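Local atomic coordinates of putative uronate isomerase (Thermotoga maritima, PDB entry 4NAR), a protein that is of uncertain function but is probably related to the nickel-dependent lactate racemases. Residues K336-L339 against D344-K347; M121-L126 against A183-I188; K312-H315 against M320-W323; V166-A171 against D177-A182; A359-P364 against K368-F373. All blocks are in the same frame, centred on the assembly; numbering follows the deposited sequence.

Interaction 1. Residues K336-L339 against D344-K347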
# COMPACT_ATOMS: atom_id res chain seq x y z
N LYS A 336 -19.02 -11.16 -6.64
CA LYS A 336 -18.85 -12.52 -7.14
C LYS A 336 -19.88 -12.83 -8.21
O LYS A 336 -19.57 -13.46 -9.22
CB LYS A 336 -18.99 -13.53 -6.01
CG LYS A 336 -17.73 -13.69 -5.18
CD LYS A 336 -18.10 -14.14 -3.78
CE LYS A 336 -17.04 -15.04 -3.19
NZ LYS A 336 -17.60 -16.41 -2.95
N TRP A 337 -21.11 -12.38 -7.98
CA TRP A 337 -22.19 -12.55 -8.95
C TRP A 337 -21.89 -11.75 -10.23
O TRP A 337 -22.10 -12.23 -11.35
CB TRP A 337 -23.51 -12.09 -8.34
CG TRP A 337 -24.60 -11.91 -9.36
CD1 TRP A 337 -25.42 -12.89 -9.87
CD2 TRP A 337 -24.99 -10.69 -10.01
NE1 TRP A 337 -26.29 -12.35 -10.79
CE2 TRP A 337 -26.06 -11.00 -10.89
CE3 TRP A 337 -24.56 -9.36 -9.93
CZ2 TRP A 337 -26.69 -10.04 -11.68
CZ3 TRP A 337 -25.18 -8.40 -10.72
CH2 TRP A 337 -26.23 -8.74 -11.58
N TYR A 338 -21.40 -10.54 -10.05
CA TYR A 338 -21.09 -9.67 -11.19
C TYR A 338 -19.98 -10.30 -12.05
O TYR A 338 -19.95 -10.13 -13.27
CB TYR A 338 -20.67 -8.29 -10.67
CG TYR A 338 -20.43 -7.25 -11.73
CD1 TYR A 338 -19.16 -7.04 -12.25
CD2 TYR A 338 -21.46 -6.44 -12.20
CE1 TYR A 338 -18.92 -6.07 -13.22
CE2 TYR A 338 -21.24 -5.47 -13.17
CZ TYR A 338 -19.96 -5.29 -13.67
OH TYR A 338 -19.71 -4.34 -14.64
N LEU A 339 -19.07 -11.03 -11.40
CA LEU A 339 -17.98 -11.69 -12.11
C LEU A 339 -18.41 -12.99 -12.81
O LEU A 339 -17.77 -13.43 -13.77
CB LEU A 339 -16.79 -11.93 -11.17
CG LEU A 339 -16.14 -10.58 -10.82
CD1 LEU A 339 -15.35 -10.69 -9.53
CD2 LEU A 339 -15.25 -10.12 -11.94
N ASP A 344 -14.35 -11.47 -17.41
CA ASP A 344 -13.13 -10.75 -17.78
C ASP A 344 -12.84 -9.51 -16.91
O ASP A 344 -11.78 -8.89 -17.04
CB ASP A 344 -13.22 -10.32 -19.24
CG ASP A 344 -14.41 -9.41 -19.51
OD1 ASP A 344 -15.41 -9.48 -18.74
OD2 ASP A 344 -14.37 -8.64 -20.50
N PHE A 345 -13.77 -9.13 -16.03
CA PHE A 345 -13.63 -7.89 -15.26
C PHE A 345 -12.42 -7.96 -14.35
O PHE A 345 -12.13 -9.01 -13.75
CB PHE A 345 -14.90 -7.62 -14.44
CG PHE A 345 -14.94 -6.24 -13.84
CD1 PHE A 345 -14.55 -6.03 -12.52
CD2 PHE A 345 -15.38 -5.15 -14.59
CE1 PHE A 345 -14.60 -4.75 -11.95
CE2 PHE A 345 -15.43 -3.86 -14.03
CZ PHE A 345 -15.04 -3.67 -12.72
N ASN A 346 -11.70 -6.84 -14.26
CA ASN A 346 -10.44 -6.78 -13.52
C ASN A 346 -10.61 -7.03 -12.01
O ASN A 346 -11.33 -6.29 -11.32
CB ASN A 346 -9.76 -5.43 -13.74
CG ASN A 346 -8.44 -5.33 -13.00
OD1 ASN A 346 -8.40 -4.97 -11.81
ND2 ASN A 346 -7.35 -5.67 -13.69
N LYS A 347 -9.91 -8.04 -11.49
CA LYS A 347 -10.09 -8.46 -10.10
C LYS A 347 -9.51 -7.52 -9.04
O LYS A 347 -9.93 -7.57 -7.87
CB LYS A 347 -9.58 -9.89 -9.92
CG LYS A 347 -10.55 -10.92 -10.49
CD LYS A 347 -9.98 -12.32 -10.46
CE LYS A 347 -10.91 -13.30 -11.17
NZ LYS A 347 -11.87 -13.89 -10.21
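Y338 and F345 meet as a T-shaped aromatic pair, and with L339 they show how three side chains can meet across a short turn between two helices. The ring of Y338 presents its edge to one face of F345: the planes stand at 86°, the centroids are 5.4 Å apart, and Y338 CE1 lies 3.9 Å from F345 CD2, nearer the rim of that face than its middle. Both side chains have CG anti to the backbone N (chi1 -175° for Y338, -169° for F345), which swings the rings toward each other across the turn. L339 closes the inner side, its CD2 touching F345 CB at 3.6 Å and making the tightest approach of the contact; W181 of helix 173-186 packs on the same leucine, while I327 of helix 318-327 touches the side chains of both Y338 and F345. The outer side is looser, with D344 exposed and Y338 only partly buried. Separately, the ring of H342 stacks on Y338. No hydrogen bond crosses between 336-339 and 344-347, which leaves apolar packing to join them. Polar order appears where the next helix starts: N346 occupies the N-cap position, and its OD1 accepts a hydrogen bond from V349 N. The whole is a helix-loop-helix (alpha-alpha) connection between helices 332-341 and 347-357, with an aromatic pair inside the turn and an asparagine N-cap at its exit.

Interaction 2. Residues M121-L126 against A183-I188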
# COMPACT_ATOMS: atom_id res chain seq x y z
N MSE A 121 -4.75 -20.53 -2.90
CA MSE A 121 -4.84 -19.19 -2.33
C MSE A 121 -6.17 -18.51 -2.68
O MSE A 121 -6.64 -17.61 -1.95
CB MSE A 121 -3.69 -18.30 -2.84
CG MSE A 121 -2.30 -18.75 -2.44
SE MSE A 121 -2.07 -18.83 -0.51
CE MSE A 121 -1.98 -20.79 -0.32
N THR A 122 -6.77 -18.91 -3.80
CA THR A 122 -7.99 -18.23 -4.27
C THR A 122 -9.25 -19.10 -4.25
O THR A 122 -10.20 -18.82 -5.01
CB THR A 122 -7.81 -17.63 -5.70
OG1 THR A 122 -7.47 -18.66 -6.64
CG2 THR A 122 -6.73 -16.56 -5.70
N GLU A 123 -9.28 -20.11 -3.39
CA GLU A 123 -10.43 -21.02 -3.31
C GLU A 123 -10.80 -21.60 -4.68
O GLU A 123 -11.99 -21.80 -4.99
CB GLU A 123 -11.64 -20.30 -2.71
CG GLU A 123 -11.38 -19.64 -1.36
CD GLU A 123 -12.51 -18.70 -0.92
OE1 GLU A 123 -13.55 -18.61 -1.62
OE2 GLU A 123 -12.35 -18.04 0.14
N GLY A 124 -9.80 -21.85 -5.52
CA GLY A 124 -10.03 -22.35 -6.86
C GLY A 124 -10.61 -21.34 -7.84
O GLY A 124 -10.89 -21.69 -9.00
N ASP A 125 -10.78 -20.09 -7.41
CA ASP A 125 -11.35 -19.08 -8.31
C ASP A 125 -10.50 -18.85 -9.57
O ASP A 125 -11.05 -18.61 -10.65
CB ASP A 125 -11.63 -17.75 -7.59
CG ASP A 125 -12.97 -17.76 -6.84
OD1 ASP A 125 -13.74 -18.74 -7.00
OD2 ASP A 125 -13.27 -16.79 -6.10
N LEU A 126 -9.18 -18.95 -9.46
CA LEU A 126 -8.33 -18.69 -10.63
C LEU A 126 -7.94 -19.94 -11.42
O LEU A 126 -8.23 -20.03 -12.63
CB LEU A 126 -7.09 -17.87 -10.25
CG LEU A 126 -7.33 -16.36 -10.18
CD1 LEU A 126 -8.01 -15.87 -11.46
CD2 LEU A 126 -8.17 -15.99 -8.96
N ALA A 183 -6.74 -12.00 -1.14
CA ALA A 183 -6.91 -11.25 0.10
C ALA A 183 -8.37 -10.95 0.38
O ALA A 183 -8.84 -11.09 1.51
CB ALA A 183 -6.09 -9.95 0.05
N VAL A 184 -9.09 -10.50 -0.64
CA VAL A 184 -10.47 -10.08 -0.42
C VAL A 184 -11.41 -11.26 -0.10
O VAL A 184 -12.44 -11.08 0.58
CB VAL A 184 -11.01 -9.21 -1.58
CG1 VAL A 184 -11.55 -10.09 -2.72
CG2 VAL A 184 -12.09 -8.22 -1.05
N LEU A 185 -11.06 -12.46 -0.55
CA LEU A 185 -11.82 -13.65 -0.20
C LEU A 185 -11.76 -13.90 1.31
O LEU A 185 -12.78 -14.21 1.94
CB LEU A 185 -11.33 -14.87 -0.97
CG LEU A 185 -11.62 -14.88 -2.48
CD1 LEU A 185 -11.11 -16.18 -3.10
CD2 LEU A 185 -13.12 -14.70 -2.76
N MSE A 186 -10.58 -13.75 1.91
CA MSE A 186 -10.47 -13.74 3.36
C MSE A 186 -11.17 -12.49 3.93
O MSE A 186 -11.96 -12.57 4.87
CB MSE A 186 -9.01 -13.81 3.82
CG MSE A 186 -8.83 -13.65 5.33
SE MSE A 186 -7.01 -13.99 6.04
CE MSE A 186 -7.01 -15.95 5.91
N GLY A 187 -10.87 -11.33 3.35
CA GLY A 187 -11.57 -10.12 3.72
C GLY A 187 -10.87 -9.31 4.79
O GLY A 187 -10.27 -9.86 5.71
N ILE A 188 -10.96 -7.99 4.65
CA ILE A 188 -10.32 -7.05 5.57
C ILE A 188 -10.50 -7.36 7.06
O ILE A 188 -9.48 -7.44 7.78
CB ILE A 188 -10.74 -5.58 5.26
CG1 ILE A 188 -10.15 -5.15 3.92
CG2 ILE A 188 -10.35 -4.64 6.41
CD1 ILE A 188 -10.65 -3.81 3.45
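L185 makes a partly buried van der Waals contact with T122, E123 and D125, in which a tight turn rests on one leucine near the C-terminal end of helix 173-186. The turn follows helix 115-121 and runs from T122 to D125 as type I', with E123 and G124 both at positive phi and D125 N bonded to T122 O at 2.8 Å. That same carbonyl faces the helix, and T122 O comes within 3.4 Å of L185 CD1. Two carboxylates complete the surroundings of the leucine. E123, its chain extended beyond CG, approaches L185 from the opposite direction and lies along it, so that E123 OE2 is 3.5 Å from L185 CB while its CD packs near CD1. D125 crosses at a slant, placing OD2 3.7 Å from L185 CD1. No hydrogen bond joins the two segments directly, and the carboxylate oxygens meet the leucine by van der Waals contact. Their polar needs are met elsewhere in at least one case, because D125 OD2 accepts a hydrogen bond from W181 NE1, one helical turn before L185. T122 OG1 likewise bonds to V118 O in the preceding helix, and it receives a weak bond from L126 N. On the helix side, G187 ends the helical run with positive phi, its N still bonded to A183 O. A type I' turn is thus docked on the last turn of a helix, both within the lactate racemase N-terminal family region.

Interaction 3. Residues K312-H315 against M320-W323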
# COMPACT_ATOMS: atom_id res chain seq x y z
N LYS A 312 -11.01 14.30 -6.70
CA LYS A 312 -11.98 14.43 -7.78
C LYS A 312 -11.99 13.22 -8.74
O LYS A 312 -12.62 13.26 -9.80
CB LYS A 312 -11.76 15.75 -8.55
CG LYS A 312 -10.30 16.13 -8.74
CD LYS A 312 -10.15 17.52 -9.40
CE LYS A 312 -8.68 17.82 -9.78
NZ LYS A 312 -8.45 17.87 -11.27
N ARG A 313 -11.32 12.13 -8.35
CA ARG A 313 -11.29 10.92 -9.17
C ARG A 313 -11.19 9.64 -8.32
O ARG A 313 -10.89 9.69 -7.12
CB ARG A 313 -10.11 10.97 -10.15
CG ARG A 313 -8.81 10.54 -9.50
CD ARG A 313 -7.62 11.07 -10.27
NE ARG A 313 -6.34 10.61 -9.73
CZ ARG A 313 -5.34 11.41 -9.35
NH1 ARG A 313 -5.48 12.74 -9.45
NH2 ARG A 313 -4.21 10.89 -8.88
N PHE A 314 -11.46 8.49 -8.93
CA PHE A 314 -11.39 7.23 -8.22
C PHE A 314 -10.02 6.57 -8.39
O PHE A 314 -9.48 5.99 -7.43
CB PHE A 314 -12.50 6.28 -8.68
CG PHE A 314 -13.87 6.79 -8.38
CD1 PHE A 314 -14.49 6.49 -7.16
CD2 PHE A 314 -14.54 7.60 -9.30
CE1 PHE A 314 -15.76 6.98 -6.86
CE2 PHE A 314 -15.82 8.09 -9.02
CZ PHE A 314 -16.43 7.79 -7.80
N HIS A 315 -9.49 6.64 -9.60
CA HIS A 315 -8.16 6.12 -9.90
C HIS A 315 -7.56 7.05 -10.95
O HIS A 315 -8.31 7.67 -11.70
CB HIS A 315 -8.24 4.68 -10.42
CG HIS A 315 -6.95 3.92 -10.32
ND1 HIS A 315 -5.91 4.08 -11.22
CD2 HIS A 315 -6.54 2.98 -9.43
CE1 HIS A 315 -4.91 3.28 -10.88
NE2 HIS A 315 -5.27 2.60 -9.80
N MSE A 320 -8.86 2.03 -15.37
CA MSE A 320 -9.28 1.55 -14.05
C MSE A 320 -10.37 2.42 -13.41
O MSE A 320 -11.29 1.90 -12.77
CB MSE A 320 -8.09 1.34 -13.11
CG MSE A 320 -7.58 -0.11 -13.13
SE MSE A 320 -5.77 -0.35 -12.46
CE MSE A 320 -6.20 -0.59 -10.59
N ASP A 321 -10.26 3.73 -13.61
CA ASP A 321 -11.29 4.69 -13.21
C ASP A 321 -12.65 4.37 -13.88
O ASP A 321 -13.70 4.35 -13.20
CB ASP A 321 -10.83 6.11 -13.56
CG ASP A 321 -11.79 7.18 -13.05
OD1 ASP A 321 -11.58 7.68 -11.92
OD2 ASP A 321 -12.75 7.51 -13.77
N LYS A 322 -12.63 4.11 -15.19
CA LYS A 322 -13.81 3.65 -15.93
C LYS A 322 -14.37 2.37 -15.31
O LYS A 322 -15.58 2.22 -15.11
CB LYS A 322 -13.45 3.38 -17.39
CG LYS A 322 -14.44 3.88 -18.44
CD LYS A 322 -13.77 3.94 -19.82
CE LYS A 322 -12.59 4.95 -19.84
NZ LYS A 322 -11.42 4.52 -20.70
N TRP A 323 -13.46 1.45 -14.99
CA TRP A 323 -13.87 0.17 -14.44
C TRP A 323 -14.55 0.31 -13.08
O TRP A 323 -15.59 -0.30 -12.85
CB TRP A 323 -12.68 -0.77 -14.36
CG TRP A 323 -12.31 -1.32 -15.69
CD1 TRP A 323 -13.11 -1.40 -16.81
CD2 TRP A 323 -11.04 -1.88 -16.06
NE1 TRP A 323 -12.41 -1.98 -17.85
CE2 TRP A 323 -11.14 -2.29 -17.42
CE3 TRP A 323 -9.83 -2.09 -15.38
CZ2 TRP A 323 -10.06 -2.89 -18.11
CZ3 TRP A 323 -8.76 -2.68 -16.07
CH2 TRP A 323 -8.89 -3.07 -17.42
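D321 meets the backbone of F314 and H315, and its side chain can be followed outward from helix 318-327. D321 CB lies 3.5 Å from H315 O. With CG anti to the backbone N (chi1 -174°), the carboxylate is carried back over the loop, where CG passes near the same carbonyl. D321 OD1 then accepts two backbone hydrogen bonds: F314 N at 3.1 Å, arriving nearly in line with the C-O bond, and H315 N at 3.3 Å and 167°, on the anti lone pair. D321 OD1 also lies 3.3 Å from H315 O, two acceptors with no bond between them, and sits at the edge of the F314 ring. The other oxygen, OD2, forms a salt bridge with R325 one turn further along the helix. Beside this, M320, a selenomethionine, covers one face of H315: M320 CB is 4.1 Å from the ring centroid in a CH-pi contact, and M320 CE reaches H315 NE2 at 3.4 Å. The imidazole is held at both nitrogens, ND1 by N317 N and NE2 by T72 OG1. One carboxylate oxygen thus gathers two consecutive amides; these and R325 probably offset the nearby carbonyl and favour the ionised form of D321.

Interaction 4. Residues V166-A171 against D177-A182. With SO4 (sulfate ion), chain B.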
# COMPACT_ATOMS: atom_id res chain seq x y z
N VAL A 166 8.31 -4.95 -3.55
CA VAL A 166 8.56 -5.59 -4.84
C VAL A 166 7.22 -5.87 -5.53
O VAL A 166 7.02 -5.51 -6.69
CB VAL A 166 9.37 -6.90 -4.69
CG1 VAL A 166 9.60 -7.52 -6.07
CG2 VAL A 166 10.70 -6.65 -3.97
N ILE A 167 6.31 -6.52 -4.80
CA ILE A 167 4.97 -6.82 -5.29
C ILE A 167 3.96 -6.31 -4.26
O ILE A 167 3.95 -6.80 -3.13
CB ILE A 167 4.74 -8.34 -5.44
CG1 ILE A 167 5.83 -8.95 -6.34
CG2 ILE A 167 3.35 -8.62 -6.02
CD1 ILE A 167 5.80 -10.44 -6.38
N PRO A 168 3.09 -5.35 -4.66
CA PRO A 168 2.86 -4.86 -6.03
C PRO A 168 3.81 -3.76 -6.52
O PRO A 168 3.72 -3.40 -7.70
CB PRO A 168 1.46 -4.23 -5.95
CG PRO A 168 1.40 -3.68 -4.52
CD PRO A 168 2.13 -4.76 -3.70
N GLY A 169 4.67 -3.25 -5.64
CA GLY A 169 5.46 -2.05 -5.89
C GLY A 169 6.03 -1.85 -7.29
O GLY A 169 5.86 -0.77 -7.90
N ILE A 170 6.71 -2.86 -7.81
CA ILE A 170 7.35 -2.74 -9.12
C ILE A 170 7.02 -3.96 -9.98
O ILE A 170 7.84 -4.45 -10.76
CB ILE A 170 8.87 -2.60 -8.97
CG1 ILE A 170 9.41 -3.81 -8.19
CG2 ILE A 170 9.23 -1.27 -8.29
CD1 ILE A 170 10.89 -3.79 -7.97
N ALA A 171 5.80 -4.44 -9.82
CA ALA A 171 5.36 -5.65 -10.49
C ALA A 171 4.36 -5.29 -11.61
O ALA A 171 4.46 -4.22 -12.26
CB ALA A 171 4.74 -6.62 -9.49
N ASP A 177 -3.32 -8.78 -9.35
CA ASP A 177 -4.74 -9.13 -9.36
C ASP A 177 -4.98 -10.33 -8.45
O ASP A 177 -5.93 -10.35 -7.64
CB ASP A 177 -5.21 -9.49 -10.78
CG ASP A 177 -5.50 -8.25 -11.64
OD1 ASP A 177 -5.01 -7.13 -11.32
OD2 ASP A 177 -6.21 -8.40 -12.66
N THR A 178 -4.09 -11.32 -8.58
CA THR A 178 -4.18 -12.58 -7.86
C THR A 178 -4.08 -12.39 -6.36
O THR A 178 -4.90 -12.95 -5.62
CB THR A 178 -3.06 -13.56 -8.30
OG1 THR A 178 -3.24 -13.91 -9.68
CG2 THR A 178 -3.06 -14.83 -7.44
N PHE A 179 -3.11 -11.61 -5.89
CA PHE A 179 -3.02 -11.45 -4.44
C PHE A 179 -4.16 -10.60 -3.88
O PHE A 179 -4.67 -10.88 -2.79
CB PHE A 179 -1.62 -11.02 -3.96
CG PHE A 179 -1.39 -9.52 -3.91
CD1 PHE A 179 -2.00 -8.71 -2.95
CD2 PHE A 179 -0.48 -8.93 -4.79
CE1 PHE A 179 -1.76 -7.35 -2.90
CE2 PHE A 179 -0.22 -7.56 -4.73
CZ PHE A 179 -0.86 -6.77 -3.79
N HIS A 180 -4.56 -9.57 -4.62
CA HIS A 180 -5.69 -8.75 -4.19
C HIS A 180 -6.97 -9.58 -4.06
O HIS A 180 -7.72 -9.42 -3.09
CB HIS A 180 -5.90 -7.56 -5.14
CG HIS A 180 -5.01 -6.39 -4.84
ND1 HIS A 180 -5.12 -5.65 -3.68
CD2 HIS A 180 -4.01 -5.83 -5.56
CE1 HIS A 180 -4.21 -4.68 -3.69
NE2 HIS A 180 -3.53 -4.77 -4.82
N TRP A 181 -7.21 -10.47 -5.01
CA TRP A 181 -8.40 -11.30 -4.97
C TRP A 181 -8.32 -12.35 -3.86
O TRP A 181 -9.31 -12.60 -3.17
CB TRP A 181 -8.63 -11.98 -6.32
CG TRP A 181 -9.98 -12.64 -6.42
CD1 TRP A 181 -10.22 -13.99 -6.55
CD2 TRP A 181 -11.26 -12.01 -6.35
NE1 TRP A 181 -11.58 -14.22 -6.58
CE2 TRP A 181 -12.24 -13.01 -6.46
CE3 TRP A 181 -11.68 -10.67 -6.24
CZ2 TRP A 181 -13.62 -12.75 -6.45
CZ3 TRP A 181 -13.06 -10.40 -6.22
CH2 TRP A 181 -14.00 -11.43 -6.32
N ALA A 182 -7.15 -12.97 -3.71
CA ALA A 182 -6.91 -13.92 -2.62
C ALA A 182 -7.22 -13.24 -1.28
O ALA A 182 -7.89 -13.81 -0.42
CB ALA A 182 -5.45 -14.40 -2.64
S SO4 B . -2.11 -1.35 -5.94
O1 SO4 B . -1.74 -2.66 -5.37
O2 SO4 B . -0.89 -0.62 -6.32
O3 SO4 B . -2.98 -1.56 -7.10
O4 SO4 B . -2.85 -0.57 -4.92
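A chi1 of 88° sets F179 CG between its backbone N and carbonyl carbon and sends the ring toward I167 and P168. H180 turns the other way about its first torsion, CG beside the backbone N (chi1 -83°), and the two consecutive rings come together: F179 CE1 lies 3.6 Å above the H180 plane, over the middle of the ring. The far end of F179 meets the loop. P168 CD touches F179 CZ at 3.6 Å, with the proline crossing the phenylalanine at about a right angle, and I167 CG2 reaches F179 CE2 at 3.9 Å. The peptide bond before P168 is cis, a sharp bend in the loop at the point of contact. H180 NE2 donates to O1 of a bound sulfate (2.8 Å, 163°), which meets the imidazole at its edge, while P168 CG is 3.4 Å from the same oxygen. T72, W283 and N348 bind the sulfate too; the ion probably came from the crystallisation liquor, though it may mark an anion-binding pocket. The loop thus folds back on helix 173-186, which it directly precedes, with helix 198-213 against I167 and F179, and helix 347-357 against H180.

Interaction 5. Residues A359-P364 against K368-F373; sequences AGTFDP and KEEFEF
A359-P364 and K368-F373 run antiparallel, the axes of strands 360-362 and 369-371 approaching to 4.6 Å at 170°. T361 and E370 form the hydrogen-bonded pair: T361 N donates to E370 O at 2.8 Å, and E370 N returns a longer bond to T361 O. G360 with F371 and F362 with E369 are the non-hydrogen-bonded pairs on either side. Bonds continue past the strands, from D363 N to K368 O at 3.1 Å, lying in the carbonyl plane, and from E372 N to A359 O, where the donor stands well above the plane of the A359 carbonyl. Between them E369 CA makes a CA-H...O contact of 3.2 Å with T361 O. G360 CA lies 4.1 Å from the CA of its partner F371 and 3.1 Å from E370 O. One water accepts from F373 N and donates to A359 O; another donates to K368 O.

Side chains divide by face. T361 and E370 lie side by side on the exposed one, with T361 OG1 3.6 Å from E370 CB. On the other, F362 has CG anti to its backbone N (chi1 -180°) and its CD1 meets E369 CG at 3.9 Å. The E369 oxygens bond to H330 and to C331 N, while Y334 and W337 of helix 332-341 meet the F362 ring. R357 makes a cation-pi contact with F371, and E372 a salt bridge with K300. This is a two-stranded beta hairpin, one face carrying the exposed T361 and E370, the other laid against helix 332-341 and the residues before it.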
# COMPACT_ATOMS: atom_id res chain seq x y z
N ALA A 359 -18.76 -5.15 4.63
CA ALA A 359 -19.69 -6.27 4.77
C ALA A 359 -21.09 -5.90 4.32
O ALA A 359 -21.52 -4.75 4.45
CB ALA A 359 -19.72 -6.75 6.22
N GLY A 360 -21.81 -6.90 3.81
CA GLY A 360 -23.19 -6.72 3.39
C GLY A 360 -23.78 -8.05 2.93
O GLY A 360 -23.07 -9.06 2.87
N THR A 361 -25.08 -8.05 2.64
CA THR A 361 -25.74 -9.24 2.12
C THR A 361 -26.29 -9.02 0.72
O THR A 361 -26.69 -7.90 0.36
CB THR A 361 -26.91 -9.69 3.01
OG1 THR A 361 -27.70 -8.55 3.37
CG2 THR A 361 -26.40 -10.39 4.27
N PHE A 362 -26.32 -10.10 -0.05
CA PHE A 362 -26.86 -10.06 -1.39
C PHE A 362 -27.89 -11.17 -1.55
O PHE A 362 -27.54 -12.36 -1.51
CB PHE A 362 -25.72 -10.23 -2.40
CG PHE A 362 -26.18 -10.20 -3.83
CD1 PHE A 362 -26.80 -9.07 -4.35
CD2 PHE A 362 -25.95 -11.28 -4.66
CE1 PHE A 362 -27.20 -9.03 -5.68
CE2 PHE A 362 -26.36 -11.24 -6.00
CZ PHE A 362 -26.98 -10.11 -6.51
N ASP A 363 -29.15 -10.79 -1.71
CA ASP A 363 -30.21 -11.73 -2.07
C ASP A 363 -30.13 -11.99 -3.57
O ASP A 363 -30.40 -11.10 -4.38
CB ASP A 363 -31.58 -11.15 -1.72
CG ASP A 363 -32.69 -12.20 -1.75
OD1 ASP A 363 -32.67 -13.09 -2.64
OD2 ASP A 363 -33.58 -12.13 -0.88
N PRO A 364 -29.74 -13.22 -3.94
CA PRO A 364 -29.53 -13.58 -5.35
C PRO A 364 -30.83 -13.99 -6.05
O PRO A 364 -30.77 -14.52 -7.17
CB PRO A 364 -28.57 -14.76 -5.26
CG PRO A 364 -28.95 -15.45 -3.98
CD PRO A 364 -29.48 -14.36 -3.04
N LYS A 368 -31.15 -7.53 -4.23
CA LYS A 368 -31.06 -6.46 -3.25
C LYS A 368 -29.87 -6.60 -2.29
O LYS A 368 -29.51 -7.71 -1.86
CB LYS A 368 -32.38 -6.36 -2.47
CG LYS A 368 -33.58 -6.08 -3.38
CD LYS A 368 -34.91 -6.20 -2.63
CE LYS A 368 -36.07 -5.82 -3.56
NZ LYS A 368 -37.23 -6.76 -3.45
N GLU A 369 -29.26 -5.46 -1.96
CA GLU A 369 -28.14 -5.42 -1.02
C GLU A 369 -28.52 -4.66 0.26
O GLU A 369 -29.19 -3.63 0.21
CB GLU A 369 -26.92 -4.75 -1.67
CG GLU A 369 -26.12 -5.62 -2.63
CD GLU A 369 -24.90 -4.90 -3.23
OE1 GLU A 369 -23.75 -5.18 -2.81
OE2 GLU A 369 -25.11 -4.05 -4.13
N GLU A 370 -28.07 -5.18 1.39
CA GLU A 370 -28.13 -4.48 2.66
C GLU A 370 -26.69 -4.42 3.14
O GLU A 370 -25.92 -5.34 2.88
CB GLU A 370 -28.98 -5.24 3.68
CG GLU A 370 -30.45 -5.44 3.26
CD GLU A 370 -31.29 -6.06 4.38
OE1 GLU A 370 -30.76 -6.20 5.51
OE2 GLU A 370 -32.47 -6.39 4.13
N PHE A 371 -26.32 -3.34 3.84
CA PHE A 371 -24.93 -3.14 4.24
C PHE A 371 -24.78 -2.92 5.73
O PHE A 371 -25.64 -2.29 6.36
CB PHE A 371 -24.31 -1.95 3.48
CG PHE A 371 -24.20 -2.18 2.00
CD1 PHE A 371 -25.14 -1.65 1.12
CD2 PHE A 371 -23.15 -2.93 1.48
CE1 PHE A 371 -25.04 -1.87 -0.27
CE2 PHE A 371 -23.03 -3.16 0.09
CZ PHE A 371 -23.98 -2.63 -0.78
N GLU A 372 -23.68 -3.42 6.30
CA GLU A 372 -23.42 -3.21 7.72
C GLU A 372 -23.22 -1.74 8.09
O GLU A 372 -23.62 -1.31 9.17
CB GLU A 372 -22.23 -4.06 8.17
CG GLU A 372 -22.63 -5.46 8.65
CD GLU A 372 -23.19 -5.45 10.07
OE1 GLU A 372 -22.76 -4.60 10.88
OE2 GLU A 372 -24.07 -6.29 10.37
N PHE A 373 -22.59 -0.97 7.19
CA PHE A 373 -22.40 0.46 7.43
C PHE A 373 -22.49 1.28 6.14
O PHE A 373 -22.49 0.71 5.05
CB PHE A 373 -21.08 0.74 8.19
CG PHE A 373 -19.86 0.12 7.55
CD1 PHE A 373 -19.32 -1.06 8.07
CD2 PHE A 373 -19.26 0.70 6.44
CE1 PHE A 373 -18.20 -1.65 7.50
CE2 PHE A 373 -18.13 0.12 5.85
CZ PHE A 373 -17.60 -1.06 6.38
O HOH W 1 -20.87 -2.28 4.90
O HOH W 2 -29.89 -8.81 0.79

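How the interactions relate
Interactions 1, 3 and 4 are buried, interaction 2 is partly so, and interaction 5 lies at the surface. Chemistry does not simply follow burial. The surface hairpin of interaction 5 relies on backbone hydrogen bonds and buried interaction 3 on a carboxylate holding amides, whereas interactions 1 and 4, equally buried, and interaction 2 have no hydrogen bond between their segments and depend on packing. Interactions 2 and 4 share helix 173-186 and are joined by D125 and W181. Interaction 1 is the meeting point: L339 packs on W181, K336 on L185, F345 on W323, and W337 on F362, so it touches all four others. Interactions 3 and 4 do not touch, yet T72 bonds both to H315 and to the sulfate.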